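Local coordinates for protein cellulosomal scaffoldin (Bacteroides cellulosolvens, PDB 2XBT) that serves as a family 3b carbohydrate-binding module of a secreted cellulosome scaffoldin and probably binds cellulose, at residues L13-G18 against S138-N143; L42-I47 against Y149-L154; T60-Y65 against Q114-K119. All coordinates share one frame; numbering follows the deposited sequence.

All three contacts belong to one CBM3 module, an all-beta sandwich. Contacts 1 and 3 work on the same antiparallel sheet: strand 22-34 pairs with strand 10-15 and with strand 110-119, and the loop 138-143 flanks the first while strand 59-66 pairs with the second, with centres about 16 Å apart. Contact 2 belongs to the other five-stranded sheet, its centre about 21 Å from that of contact 1 and 20 Å from that of contact 3. Along the chain, contact 3 is nested inside the loops closed by contacts 1 and 2, which cross each other; the C-terminal part of the module is thereby tied back to both sheets.

Contact 1 of 3, residues L13-G18 against S138-N143; sequences LFSNNG and SQFGEN
Phe14 meets Asn143 side chain to side chain. Phe14 CB rests on Asn143 CB at 3.5 Å. With CG anti to the backbone N (chi1 -178°), the ring runs alongside the Asn143 side chain, both pointing the same way. CG touches Asn143 CB and ND2 about equally; CD2 and CE2 pass close to ND2, CD1 and CE1 have the same nitrogen as neighbour slightly farther off, and CZ of Phe14 at the far end still lies 3.9 Å from Asn143 ND2. That nitrogen sits 3.4 Å above the ring plane, over its centre, with the amide turned 84° to the ring. The amide is fixed in this pose by bonds outside the pair: ND2 donates to Ser132 O and OD1 accepts from Leu145 N.

The backbones meet in one antiparallel hydrogen-bonded bridge, in which Phe14 N gives a 2.8 Å bond to Gly141 O and Gly141 N returns one of 2.9 Å to Phe14 O. Elsewhere along the bridge, Phe140 CB lies 4.0 Å from Leu13 CB, while Ser15 OG stands over one face of the Phe140 ring, offset toward the rim. Beyond the strand end, Ser138 CA packs on Gly18 N.

The loop 138-143 therefore flanks one edge of strand 10-15, whose other edge pairs with strand 22-34; Met30 of that strand and Pro134, earlier in the same loop, also touch Phe14.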
ATOM      1  N   LEU A  13      -2.984   5.357   6.515  1.00 22.07           N
ATOM      2  CA  LEU A  13      -2.230   6.590   6.378  1.00 23.65           C
ATOM      3  C   LEU A  13      -1.094   6.314   5.401  1.00 20.49           C
ATOM      4  O   LEU A  13      -0.578   5.200   5.338  1.00 19.50           O
ATOM      5  CB  LEU A  13      -1.687   7.059   7.732  1.00 23.93           C
ATOM      6  CG  LEU A  13      -2.739   7.376   8.807  1.00 30.44           C
ATOM      7  CD1 LEU A  13      -2.078   7.646  10.155  1.00 36.67           C
ATOM      8  CD2 LEU A  13      -3.597   8.565   8.391  1.00 33.36           C
ATOM      9  N   PHE A  14      -0.715   7.320   4.622  1.00 20.88           N
ATOM     10  CA  PHE A  14       0.250   7.098   3.565  1.00 21.00           C
ATOM     11  C   PHE A  14       1.249   8.251   3.522  1.00 21.37           C
ATOM     12  O   PHE A  14       0.880   9.409   3.739  1.00 22.98           O
ATOM     13  CB  PHE A  14      -0.468   7.010   2.207  1.00 20.55           C
ATOM     14  CG  PHE A  14       0.450   6.728   1.047  1.00 20.66           C
ATOM     15  CD1 PHE A  14       0.680   5.425   0.633  1.00 19.73           C
ATOM     16  CD2 PHE A  14       1.077   7.766   0.377  1.00 23.55           C
ATOM     17  CE1 PHE A  14       1.519   5.160  -0.420  1.00 19.66           C
ATOM     18  CE2 PHE A  14       1.926   7.517  -0.675  1.00 21.02           C
ATOM     19  CZ  PHE A  14       2.157   6.213  -1.078  1.00 19.20           C
ATOM     20  N   SER A  15       2.504   7.929   3.255  1.00 20.04           N
ATOM     21  CA  SER A  15       3.477   8.946   2.862  1.00 22.97           C
ATOM     22  C   SER A  15       4.493   8.350   1.918  1.00 22.18           C
ATOM     23  O   SER A  15       4.618   7.138   1.819  1.00 25.39           O
ATOM     24  CB  SER A  15       4.191   9.539   4.074  1.00 27.19           C
ATOM     25  OG  SER A  15       5.336   8.781   4.390  1.00 30.89           O
ATOM     26  N   ASN A  16       5.228   9.205   1.218  1.00 26.76           N
ATOM     27  CA  ASN A  16       6.213   8.732   0.252  1.00 22.05           C
ATOM     28  C   ASN A  16       7.528   9.505   0.386  1.00 30.03           C
ATOM     29  O   ASN A  16       8.309   9.582  -0.555  1.00 30.37           O
ATOM     30  CB  ASN A  16       5.671   8.812  -1.184  1.00 19.85           C
ATOM     31  CG  ASN A  16       5.147  10.186  -1.540  1.00 25.40           C
ATOM     32  OD1 ASN A  16       5.414  11.170  -0.843  1.00 26.99           O
ATOM     33  ND2 ASN A  16       4.389  10.267  -2.631  1.00 23.29           N
ATOM     34  N   ASN A  17       7.766  10.054   1.572  1.00 32.68           N
ATOM     35  CA  ASN A  17       8.995  10.783   1.828  1.00 36.27           C
ATOM     36  C   ASN A  17       9.070  12.056   0.994  1.00 36.85           C
ATOM     37  O   ASN A  17      10.159  12.524   0.658  1.00 44.92           O
ATOM     38  CB  ASN A  17      10.206   9.894   1.533  1.00 38.61           C
ATOM     39  CG  ASN A  17      10.323   8.725   2.499  1.00 47.93           C
ATOM     40  OD1 ASN A  17       9.705   8.725   3.567  1.00 46.16           O
ATOM     41  ND2 ASN A  17      11.129   7.727   2.131  1.00 48.16           N
ATOM     42  N   GLY A  18       7.907  12.603   0.652  1.00 33.98           N
ATOM     43  CA  GLY A  18       7.828  13.797  -0.175  1.00 36.71           C
ATOM     44  C   GLY A  18       8.260  13.591  -1.620  1.00 34.50           C
ATOM     45  O   GLY A  18       8.457  14.562  -2.355  1.00 32.72           O
ATOM     46  N   SER A 138       5.315  14.122   2.510  1.00 40.06           N
ATOM     47  CA  SER A 138       6.386  13.874   3.456  1.00 41.06           C
ATOM     48  C   SER A 138       5.804  13.320   4.747  1.00 39.78           C
ATOM     49  O   SER A 138       6.365  12.407   5.347  1.00 48.64           O
ATOM     50  CB  SER A 138       7.160  15.168   3.727  1.00 44.92           C
ATOM     51  OG  SER A 138       6.275  16.201   4.129  1.00 52.79           O
ATOM     52  N   GLN A 139       4.675  13.871   5.177  1.00 40.76           N
ATOM     53  CA  GLN A 139       4.043  13.410   6.406  1.00 43.15           C
ATOM     54  C   GLN A 139       2.881  12.461   6.121  1.00 36.55           C
ATOM     55  O   GLN A 139       2.240  12.567   5.083  1.00 34.53           O
ATOM     56  CB  GLN A 139       3.568  14.606   7.231  1.00 48.03           C
ATOM     57  CG  GLN A 139       4.685  15.585   7.579  1.00 52.24           C
ATOM     58  CD  GLN A 139       4.446  16.306   8.894  1.00 61.49           C
ATOM     59  OE1 GLN A 139       4.154  17.505   8.915  1.00 63.58           O
ATOM     60  NE2 GLN A 139       4.576  15.577  10.002  1.00 58.37           N
ATOM     61  N   PHE A 140       2.609  11.536   7.037  1.00 34.66           N
ATOM     62  CA  PHE A 140       1.485  10.617   6.865  1.00 29.75           C
ATOM     63  C   PHE A 140       0.178  11.368   6.708  1.00 34.54           C
ATOM     64  O   PHE A 140      -0.215  12.147   7.581  1.00 32.33           O
ATOM     65  CB  PHE A 140       1.351   9.633   8.034  1.00 30.09           C
ATOM     66  CG  PHE A 140       2.378   8.548   8.035  1.00 30.36           C
ATOM     67  CD1 PHE A 140       2.360   7.557   7.073  1.00 25.84           C
ATOM     68  CD2 PHE A 140       3.360   8.508   9.009  1.00 38.52           C
ATOM     69  CE1 PHE A 140       3.302   6.552   7.073  1.00 27.37           C
ATOM     70  CE2 PHE A 140       4.315   7.505   9.012  1.00 35.08           C
ATOM     71  CZ  PHE A 140       4.283   6.524   8.050  1.00 33.71           C
ATOM     72  N   GLY A 141      -0.496  11.123   5.590  1.00 28.03           N
ATOM     73  CA  GLY A 141      -1.769  11.753   5.319  1.00 27.72           C
ATOM     74  C   GLY A 141      -2.671  10.753   4.644  1.00 27.71           C
ATOM     75  O   GLY A 141      -2.310   9.589   4.497  1.00 25.46           O
ATOM     76  N   GLU A 142      -3.848  11.211   4.240  1.00 28.76           N
ATOM     77  CA  GLU A 142      -4.794  10.383   3.518  1.00 25.21           C
ATOM     78  C   GLU A 142      -4.365  10.257   2.053  1.00 30.49           C
ATOM     79  O   GLU A 142      -4.220  11.256   1.359  1.00 30.01           O
ATOM     80  CB  GLU A 142      -6.177  11.020   3.613  1.00 35.14           C
ATOM     81  CG  GLU A 142      -7.270  10.337   2.807  1.00 37.61           C
ATOM     82  CD  GLU A 142      -8.615  11.051   2.945  1.00 47.66           C
ATOM     83  OE1 GLU A 142      -8.805  12.099   2.284  1.00 47.20           O
ATOM     84  OE2 GLU A 142      -9.472  10.575   3.726  1.00 46.50           O
ATOM     85  N   ASN A 143      -4.138   9.028   1.595  1.00 24.85           N
ATOM     86  CA  ASN A 143      -4.024   8.752   0.168  1.00 22.14           C
ATOM     87  C   ASN A 143      -5.080   7.725  -0.186  1.00 22.90           C
ATOM     88  O   ASN A 143      -4.840   6.527  -0.070  1.00 23.03           O
ATOM     89  CB  ASN A 143      -2.641   8.237  -0.212  1.00 20.74           C
ATOM     90  CG  ASN A 143      -2.515   7.942  -1.714  1.00 23.51           C
ATOM     91  OD1 ASN A 143      -3.454   8.163  -2.492  1.00 23.11           O
ATOM     92  ND2 ASN A 143      -1.350   7.461  -2.123  1.00 16.37           N
TER

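Contact 2 of 3, residues L42-I47 against Y149-L154; sequences LSKITI and YYNGAL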
ATOM      1  N   LEU A  42      -3.543  -9.979  10.169  1.00 21.12           N
ATOM      2  CA  LEU A  42      -2.780  -9.344   9.103  1.00 21.31           C
ATOM      3  C   LEU A  42      -2.584 -10.242   7.890  1.00 22.81           C
ATOM      4  O   LEU A  42      -2.384  -9.744   6.784  1.00 21.24           O
ATOM      5  CB  LEU A  42      -1.431  -8.837   9.598  1.00 22.19           C
ATOM      6  CG  LEU A  42      -1.487  -7.642  10.542  1.00 21.69           C
ATOM      7  CD1 LEU A  42      -0.076  -7.304  10.982  1.00 29.12           C
ATOM      8  CD2 LEU A  42      -2.139  -6.453   9.833  1.00 25.19           C
ATOM      9  N   SER A  43      -2.648 -11.555   8.085  1.00 19.42           N
ATOM     10  CA  SER A  43      -2.466 -12.477   6.957  1.00 22.99           C
ATOM     11  C   SER A  43      -3.609 -12.367   5.950  1.00 23.70           C
ATOM     12  O   SER A  43      -3.513 -12.879   4.827  1.00 23.29           O
ATOM     13  CB  SER A  43      -2.334 -13.920   7.446  1.00 26.35           C
ATOM     14  OG  SER A  43      -3.589 -14.431   7.871  1.00 25.70           O
ATOM     15  N   LYS A  44      -4.688 -11.693   6.347  1.00 21.04           N
ATOM     16  CA  LYS A  44      -5.834 -11.514   5.466  1.00 22.09           C
ATOM     17  C   LYS A  44      -5.880 -10.144   4.813  1.00 21.06           C
ATOM     18  O   LYS A  44      -6.813  -9.840   4.090  1.00 19.77           O
ATOM     19  CB  LYS A  44      -7.139 -11.767   6.211  1.00 25.07           C
ATOM     20  CG  LYS A  44      -7.278 -13.190   6.699  1.00 27.29           C
ATOM     21  CD  LYS A  44      -8.603 -13.374   7.413  1.00 35.59           C
ATOM     22  CE  LYS A  44      -8.852 -14.842   7.694  1.00 44.37           C
ATOM     23  NZ  LYS A  44      -7.710 -15.406   8.445  1.00 41.02           N
ATOM     24  N   ILE A  45      -4.871  -9.324   5.068  1.00 18.44           N
ATOM     25  CA  ILE A  45      -4.816  -7.988   4.490  1.00 19.23           C
ATOM     26  C   ILE A  45      -4.000  -7.990   3.194  1.00 20.16           C
ATOM     27  O   ILE A  45      -2.919  -8.570   3.131  1.00 20.49           O
ATOM     28  CB  ILE A  45      -4.145  -7.003   5.461  1.00 20.41           C
ATOM     29  CG1 ILE A  45      -5.042  -6.709   6.679  1.00 21.66           C
ATOM     30  CG2 ILE A  45      -3.748  -5.717   4.737  1.00 18.95           C
ATOM     31  CD1 ILE A  45      -6.175  -5.740   6.401  1.00 18.26           C
ATOM     32  N   THR A  46      -4.525  -7.339   2.163  1.00 17.74           N
ATOM     33  CA  THR A  46      -3.731  -7.018   0.982  1.00 18.58           C
ATOM     34  C   THR A  46      -3.851  -5.537   0.692  1.00 21.98           C
ATOM     35  O   THR A  46      -4.870  -4.896   1.018  1.00 18.58           O
ATOM     36  CB  THR A  46      -4.167  -7.833  -0.257  1.00 23.34           C
ATOM     37  OG1 THR A  46      -5.582  -7.719  -0.432  1.00 27.20           O
ATOM     38  CG2 THR A  46      -3.834  -9.279  -0.048  1.00 26.40           C
ATOM     39  N   ILE A  47      -2.795  -4.976   0.106  1.00 20.41           N
ATOM     40  CA  ILE A  47      -2.789  -3.570  -0.253  1.00 18.23           C
ATOM     41  C   ILE A  47      -2.422  -3.471  -1.715  1.00 17.98           C
ATOM     42  O   ILE A  47      -1.526  -4.180  -2.168  1.00 18.56           O
ATOM     43  CB  ILE A  47      -1.776  -2.817   0.590  1.00 18.80           C
ATOM     44  CG1 ILE A  47      -2.186  -2.908   2.057  1.00 17.23           C
ATOM     45  CG2 ILE A  47      -1.702  -1.336   0.156  1.00 17.56           C
ATOM     46  CD1 ILE A  47      -1.117  -2.410   3.021  1.00 17.38           C
ATOM     47  N   TYR A 149      -7.672  -4.339   1.248  1.00 18.80           N
ATOM     48  CA  TYR A 149      -8.691  -5.383   1.250  1.00 17.64           C
ATOM     49  C   TYR A 149      -8.525  -6.277   2.469  1.00 20.29           C
ATOM     50  O   TYR A 149      -7.410  -6.514   2.922  1.00 21.05           O
ATOM     51  CB  TYR A 149      -8.578  -6.231  -0.001  1.00 21.42           C
ATOM     52  CG  TYR A 149      -8.668  -5.411  -1.269  1.00 21.38           C
ATOM     53  CD1 TYR A 149      -9.838  -5.375  -2.011  1.00 26.16           C
ATOM     54  CD2 TYR A 149      -7.586  -4.655  -1.703  1.00 22.74           C
ATOM     55  CE1 TYR A 149      -9.920  -4.628  -3.173  1.00 26.05           C
ATOM     56  CE2 TYR A 149      -7.662  -3.902  -2.850  1.00 24.39           C
ATOM     57  CZ  TYR A 149      -8.825  -3.893  -3.579  1.00 27.90           C
ATOM     58  OH  TYR A 149      -8.880  -3.141  -4.720  1.00 33.95           O
ATOM     59  N   TYR A 150      -9.639  -6.789   2.978  1.00 20.77           N
ATOM     60  CA  TYR A 150      -9.585  -7.764   4.049  1.00 21.90           C
ATOM     61  C   TYR A 150     -10.321  -9.005   3.573  1.00 25.26           C
ATOM     62  O   TYR A 150     -11.511  -8.948   3.273  1.00 26.86           O
ATOM     63  CB  TYR A 150     -10.200  -7.204   5.320  1.00 22.63           C
ATOM     64  CG  TYR A 150      -9.910  -8.063   6.523  1.00 23.75           C
ATOM     65  CD1 TYR A 150      -8.666  -8.028   7.134  1.00 23.24           C
ATOM     66  CD2 TYR A 150     -10.874  -8.922   7.032  1.00 28.90           C
ATOM     67  CE1 TYR A 150      -8.389  -8.812   8.229  1.00 24.99           C
ATOM     68  CE2 TYR A 150     -10.603  -9.716   8.132  1.00 27.11           C
ATOM     69  CZ  TYR A 150      -9.370  -9.652   8.725  1.00 24.68           C
ATOM     70  OH  TYR A 150      -9.096 -10.449   9.822  1.00 32.67           O
ATOM     71  N   ASN A 151      -9.597 -10.112   3.457  1.00 23.73           N
ATOM     72  CA  ASN A 151     -10.136 -11.292   2.807  1.00 28.75           C
ATOM     73  C   ASN A 151     -10.687 -11.017   1.416  1.00 35.43           C
ATOM     74  O   ASN A 151     -11.676 -11.628   0.999  1.00 36.48           O
ATOM     75  CB  ASN A 151     -11.234 -11.906   3.669  1.00 34.06           C
ATOM     76  CG  ASN A 151     -10.790 -13.170   4.333  1.00 36.72           C
ATOM     77  OD1 ASN A 151      -9.625 -13.552   4.238  1.00 40.46           O
ATOM     78  ND2 ASN A 151     -11.711 -13.833   5.015  1.00 42.61           N
ATOM     79  N   GLY A 152     -10.069 -10.087   0.702  1.00 30.84           N
ATOM     80  CA  GLY A 152     -10.493  -9.801  -0.652  1.00 31.51           C
ATOM     81  C   GLY A 152     -11.608  -8.777  -0.772  1.00 30.78           C
ATOM     82  O   GLY A 152     -11.979  -8.400  -1.884  1.00 32.43           O
ATOM     83  N   ALA A 153     -12.145  -8.321   0.357  1.00 27.53           N
ATOM     84  CA  ALA A 153     -13.175  -7.294   0.338  1.00 26.99           C
ATOM     85  C   ALA A 153     -12.584  -5.912   0.592  1.00 25.83           C
ATOM     86  O   ALA A 153     -11.838  -5.707   1.548  1.00 22.15           O
ATOM     87  CB  ALA A 153     -14.247  -7.598   1.364  1.00 30.06           C
ATOM     88  N   LEU A 154     -12.944  -4.956  -0.258  1.00 24.69           N
ATOM     89  CA  LEU A 154     -12.478  -3.576  -0.106  1.00 24.97           C
ATOM     90  C   LEU A 154     -12.871  -2.937   1.217  1.00 24.79           C
ATOM     91  O   LEU A 154     -14.053  -2.803   1.533  1.00 26.70           O
ATOM     92  CB  LEU A 154     -13.013  -2.727  -1.260  1.00 26.62           C
ATOM     93  CG  LEU A 154     -12.561  -1.270  -1.323  1.00 28.93           C
ATOM     94  CD1 LEU A 154     -11.040  -1.186  -1.446  1.00 23.42           C
ATOM     95  CD2 LEU A 154     -13.239  -0.566  -2.495  1.00 28.92           C
TER
HETATM   96  O   HOH W   1      -7.165  -9.346   1.313  1.00 22.73           O
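Ile45 and Thr46 pair antiparallel with Tyr150 and Tyr149, Ile45-Tyr150 as a non-hydrogen-bonded pair and Thr46-Tyr149 as a hydrogen-bonded one. Thr46 N reaches Tyr149 O at 3.1 Å. Tyr149 N returns a bond of 2.9 Å to Thr46 O. Just before the strand, Lys44 O accepts a separate hydrogen bond from Asn151 N.

Two aliphatic side chains meet the Tyr150 ring, one on a face and one at an edge. Lys44 CB lies over one face, 4.1 Å from the ring centroid in a CH-pi contact, whereas Ile45 CD1 meets the ring edge at Tyr150 CD1, 3.5 Å away. Having CG anti to its N (chi1 -168°) swings the ring toward Lys44 and Ile45, at about a right angle to Ile45, and carries OH to Asp41 N, which it hydrogen-bonds; Tyr40 stacks edge-to-face with the same ring. A leucine in place of Tyr150 would probably leave Lys44 CB without its aromatic face and Asp41 N without that phenolic partner.

Farther along, Lys44 runs side by side with Asn151, its CD 3.3 Å from Asn151 OD1. On the opposite sheet face from Tyr150, Thr46 OG1 presses on Tyr149 CB at 3.4 Å, and the Tyr149 ring has Arg48 as a cation-pi partner. One water gathers three groups: it donates to Lys44 O, accepts from Gly152 N and bonds Thr46 OG1, bridging the strand to the turn.

That turn, Tyr150 to Ala153, is type I' with Asn-Gly at its centre, a classic sequence for a tight two-residue beta hairpin. Here it joins strands 147-150 and 153-156 at the margin of the five-stranded antiparallel sheet of the CBM3 beta sandwich.

Contact 3 of 3, residues T60-Y65 against Q114-K119; sequences TYYSDY and QGRVAK
Gln114 O is held by two neighbouring amides, Asp64 N at 3.0 Å and Tyr65 N at 3.2 Å, and a water that also bonds Tyr61 OH and Ser63 OG donates to it as well. The bond from Tyr65 N is nearly straight at 169°, that from Asp64 N more bent at 136°. Gln114 N answers to Tyr65 O, and on the far side of the bulge the ladder continues through the Tyr62-Arg116 and Thr60-Ala118 pairs.

Asp64, the extra residue, sends its carboxylate across to Arg116. The arginine grips it side-on: NE to OD2 of Asp64 at 2.7 Å, and NH2 to OD1 of Asp64 at 2.8 Å, each oxygen using its syn lone pair. Carboxylate and guanidinium are 7° from coplanar. The bend of Arg116 at chi3 turns its head across toward strand 59-66, where Tyr62 CB lies over one guanidinium face, near its rim; NH1 is taken by Gln25 OE1, so the group is restrained in rotation.

On the other face, Tyr61 lays its ring edge against Val117 CG2 and packs its OH directly on Gly115 CA at 3.5 Å. Ala73, Phe75 and Ile91 of the opposing sheet also touch Tyr61, placing this face in the sandwich interior.

Two residues opposite one make this a classic beta bulge, set in the antiparallel pairing of strands 59-66 and 110-119 of the CBM3 sandwich.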
ATOM      1  N   THR A  60      11.328  -4.476  -8.839  1.00 27.67           N
ATOM      2  CA  THR A  60      11.628  -5.189  -7.612  1.00 28.82           C
ATOM      3  C   THR A  60      11.029  -4.449  -6.433  1.00 26.59           C
ATOM      4  O   THR A  60      11.136  -3.226  -6.340  1.00 26.98           O
ATOM      5  CB  THR A  60      13.137  -5.312  -7.391  1.00 32.08           C
ATOM      6  OG1 THR A  60      13.709  -6.065  -8.465  1.00 37.42           O
ATOM      7  CG2 THR A  60      13.431  -6.012  -6.064  1.00 34.26           C
ATOM      8  N   TYR A  61      10.387  -5.193  -5.541  1.00 24.56           N
ATOM      9  CA  TYR A  61       9.865  -4.608  -4.315  1.00 25.58           C
ATOM     10  C   TYR A  61      10.855  -4.827  -3.183  1.00 28.10           C
ATOM     11  O   TYR A  61      11.324  -5.945  -2.973  1.00 29.04           O
ATOM     12  CB  TYR A  61       8.516  -5.229  -3.947  1.00 23.26           C
ATOM     13  CG  TYR A  61       7.930  -4.664  -2.670  1.00 29.17           C
ATOM     14  CD1 TYR A  61       7.244  -3.459  -2.675  1.00 24.32           C
ATOM     15  CD2 TYR A  61       8.066  -5.338  -1.457  1.00 25.82           C
ATOM     16  CE1 TYR A  61       6.702  -2.934  -1.500  1.00 25.31           C
ATOM     17  CE2 TYR A  61       7.521  -4.826  -0.279  1.00 27.76           C
ATOM     18  CZ  TYR A  61       6.839  -3.630  -0.308  1.00 27.98           C
ATOM     19  OH  TYR A  61       6.306  -3.110   0.845  1.00 27.56           O
ATOM     20  N   TYR A  62      11.174  -3.749  -2.477  1.00 25.33           N
ATOM     21  CA  TYR A  62      12.094  -3.776  -1.348  1.00 27.25           C
ATOM     22  C   TYR A  62      11.342  -3.548  -0.044  1.00 28.51           C
ATOM     23  O   TYR A  62      10.780  -2.473   0.180  1.00 26.10           O
ATOM     24  CB  TYR A  62      13.175  -2.709  -1.523  1.00 28.18           C
ATOM     25  CG  TYR A  62      14.080  -2.998  -2.701  1.00 29.48           C
ATOM     26  CD1 TYR A  62      15.109  -3.928  -2.597  1.00 33.40           C
ATOM     27  CD2 TYR A  62      13.894  -2.353  -3.918  1.00 31.87           C
ATOM     28  CE1 TYR A  62      15.937  -4.207  -3.677  1.00 37.34           C
ATOM     29  CE2 TYR A  62      14.714  -2.621  -5.001  1.00 37.69           C
ATOM     30  CZ  TYR A  62      15.734  -3.548  -4.875  1.00 40.05           C
ATOM     31  OH  TYR A  62      16.542  -3.813  -5.955  1.00 41.68           O
ATOM     32  N   SER A  63      11.322  -4.565   0.810  1.00 27.57           N
ATOM     33  CA  SER A  63      10.671  -4.425   2.110  1.00 28.10           C
ATOM     34  C   SER A  63      11.658  -3.902   3.149  1.00 29.27           C
ATOM     35  O   SER A  63      12.447  -4.665   3.709  1.00 30.74           O
ATOM     36  CB  SER A  63      10.052  -5.753   2.551  1.00 28.04           C
ATOM     37  OG  SER A  63       9.220  -5.574   3.684  1.00 26.28           O
ATOM     38  N   ASP A  64      11.610  -2.600   3.399  1.00 28.80           N
ATOM     39  CA  ASP A  64      12.551  -1.944   4.302  1.00 25.91           C
ATOM     40  C   ASP A  64      12.174  -2.152   5.763  1.00 35.26           C
ATOM     41  O   ASP A  64      13.027  -2.452   6.599  1.00 34.73           O
ATOM     42  CB  ASP A  64      12.603  -0.441   4.029  1.00 28.85           C
ATOM     43  CG  ASP A  64      13.181  -0.105   2.655  1.00 33.80           C
ATOM     44  OD1 ASP A  64      14.012  -0.875   2.124  1.00 33.72           O
ATOM     45  OD2 ASP A  64      12.788   0.943   2.105  1.00 34.81           O
ATOM     46  N   TYR A  65      10.898  -1.952   6.078  1.00 26.76           N
ATOM     47  CA  TYR A  65      10.443  -2.061   7.454  1.00 28.48           C
ATOM     48  C   TYR A  65       8.981  -2.483   7.552  1.00 27.57           C
ATOM     49  O   TYR A  65       8.116  -1.927   6.876  1.00 25.91           O
ATOM     50  CB  TYR A  65      10.655  -0.740   8.194  1.00 30.33           C
ATOM     51  CG  TYR A  65      10.152  -0.777   9.623  1.00 29.58           C
ATOM     52  CD1 TYR A  65      10.732  -1.626  10.550  1.00 29.73           C
ATOM     53  CD2 TYR A  65       9.106   0.038  10.039  1.00 28.10           C
ATOM     54  CE1 TYR A  65      10.289  -1.675  11.859  1.00 28.77           C
ATOM     55  CE2 TYR A  65       8.649   0.002  11.356  1.00 28.08           C
ATOM     56  CZ  TYR A  65       9.254  -0.860  12.256  1.00 27.95           C
ATOM     57  OH  TYR A  65       8.831  -0.926  13.565  1.00 31.57           O
ATOM     58  N   GLN A 114       6.901  -0.106   5.259  1.00 20.56           N
ATOM     59  CA  GLN A 114       7.732   0.774   4.447  1.00 21.99           C
ATOM     60  C   GLN A 114       8.364  -0.035   3.335  1.00 27.53           C
ATOM     61  O   GLN A 114       9.085  -0.986   3.586  1.00 23.41           O
ATOM     62  CB  GLN A 114       8.809   1.455   5.292  1.00 27.16           C
ATOM     63  CG  GLN A 114       8.244   2.234   6.454  1.00 31.20           C
ATOM     64  CD  GLN A 114       9.308   2.935   7.282  1.00 37.89           C
ATOM     65  OE1 GLN A 114      10.499   2.866   6.980  1.00 40.34           O
ATOM     66  NE2 GLN A 114       8.875   3.619   8.336  1.00 36.39           N
ATOM     67  N   GLY A 115       8.074   0.343   2.096  1.00 25.03           N
ATOM     68  CA  GLY A 115       8.550  -0.415   0.963  1.00 24.72           C
ATOM     69  C   GLY A 115       8.956   0.526  -0.154  1.00 26.61           C
ATOM     70  O   GLY A 115       8.563   1.696  -0.175  1.00 24.22           O
ATOM     71  N   ARG A 116       9.740   0.006  -1.083  1.00 25.21           N
ATOM     72  CA  ARG A 116      10.122   0.775  -2.254  1.00 26.69           C
ATOM     73  C   ARG A 116       9.993  -0.110  -3.464  1.00 24.07           C
ATOM     74  O   ARG A 116      10.175  -1.326  -3.377  1.00 26.19           O
ATOM     75  CB  ARG A 116      11.563   1.253  -2.141  1.00 27.31           C
ATOM     76  CG  ARG A 116      11.761   2.409  -1.188  1.00 30.65           C
ATOM     77  CD  ARG A 116      13.241   2.633  -0.957  1.00 30.51           C
ATOM     78  NE  ARG A 116      13.865   1.472  -0.326  1.00 28.93           N
ATOM     79  CZ  ARG A 116      14.858   0.770  -0.856  1.00 32.06           C
ATOM     80  NH1 ARG A 116      15.360   1.106  -2.037  1.00 31.21           N
ATOM     81  NH2 ARG A 116      15.356  -0.261  -0.198  1.00 31.63           N
ATOM     82  N   VAL A 117       9.681   0.502  -4.599  1.00 24.07           N
ATOM     83  CA  VAL A 117       9.702  -0.218  -5.862  1.00 23.57           C
ATOM     84  C   VAL A 117      10.655   0.476  -6.844  1.00 28.88           C
ATOM     85  O   VAL A 117      10.590   1.696  -7.048  1.00 29.01           O
ATOM     86  CB  VAL A 117       8.309  -0.361  -6.460  1.00 25.46           C
ATOM     87  CG1 VAL A 117       8.390  -0.982  -7.846  1.00 27.83           C
ATOM     88  CG2 VAL A 117       7.449  -1.225  -5.539  1.00 23.50           C
ATOM     89  N   ALA A 118      11.554  -0.312  -7.420  1.00 28.12           N
ATOM     90  CA  ALA A 118      12.560   0.203  -8.347  1.00 29.16           C
ATOM     91  C   ALA A 118      12.772  -0.750  -9.524  1.00 35.55           C
ATOM     92  O   ALA A 118      12.431  -1.928  -9.451  1.00 31.20           O
ATOM     93  CB  ALA A 118      13.870   0.444  -7.622  1.00 31.70           C
ATOM     94  N   LYS A 119      13.326  -0.230 -10.614  1.00 34.84           N
ATOM     95  CA  LYS A 119      13.707  -1.072 -11.742  1.00 39.26           C
ATOM     96  C   LYS A 119      15.124  -1.548 -11.489  1.00 42.77           C
ATOM     97  O   LYS A 119      15.774  -1.076 -10.562  1.00 45.49           O
ATOM     98  CB  LYS A 119      13.647  -0.274 -13.039  1.00 38.29           C
ATOM     99  CG  LYS A 119      12.371   0.511 -13.201  1.00 35.69           C
ATOM    100  CD  LYS A 119      12.299   1.174 -14.556  1.00 40.35           C
ATOM    101  CE  LYS A 119      11.202   2.221 -14.580  1.00 39.10           C
ATOM    102  NZ  LYS A 119      11.267   3.047 -15.812  1.00 41.06           N
TER
HETATM  103  O   HOH W   2      15.931  -3.418  -8.438  1.00 44.42           O
HETATM  104  O   HOH W   3       7.455  -3.567   3.317  1.00 23.89           O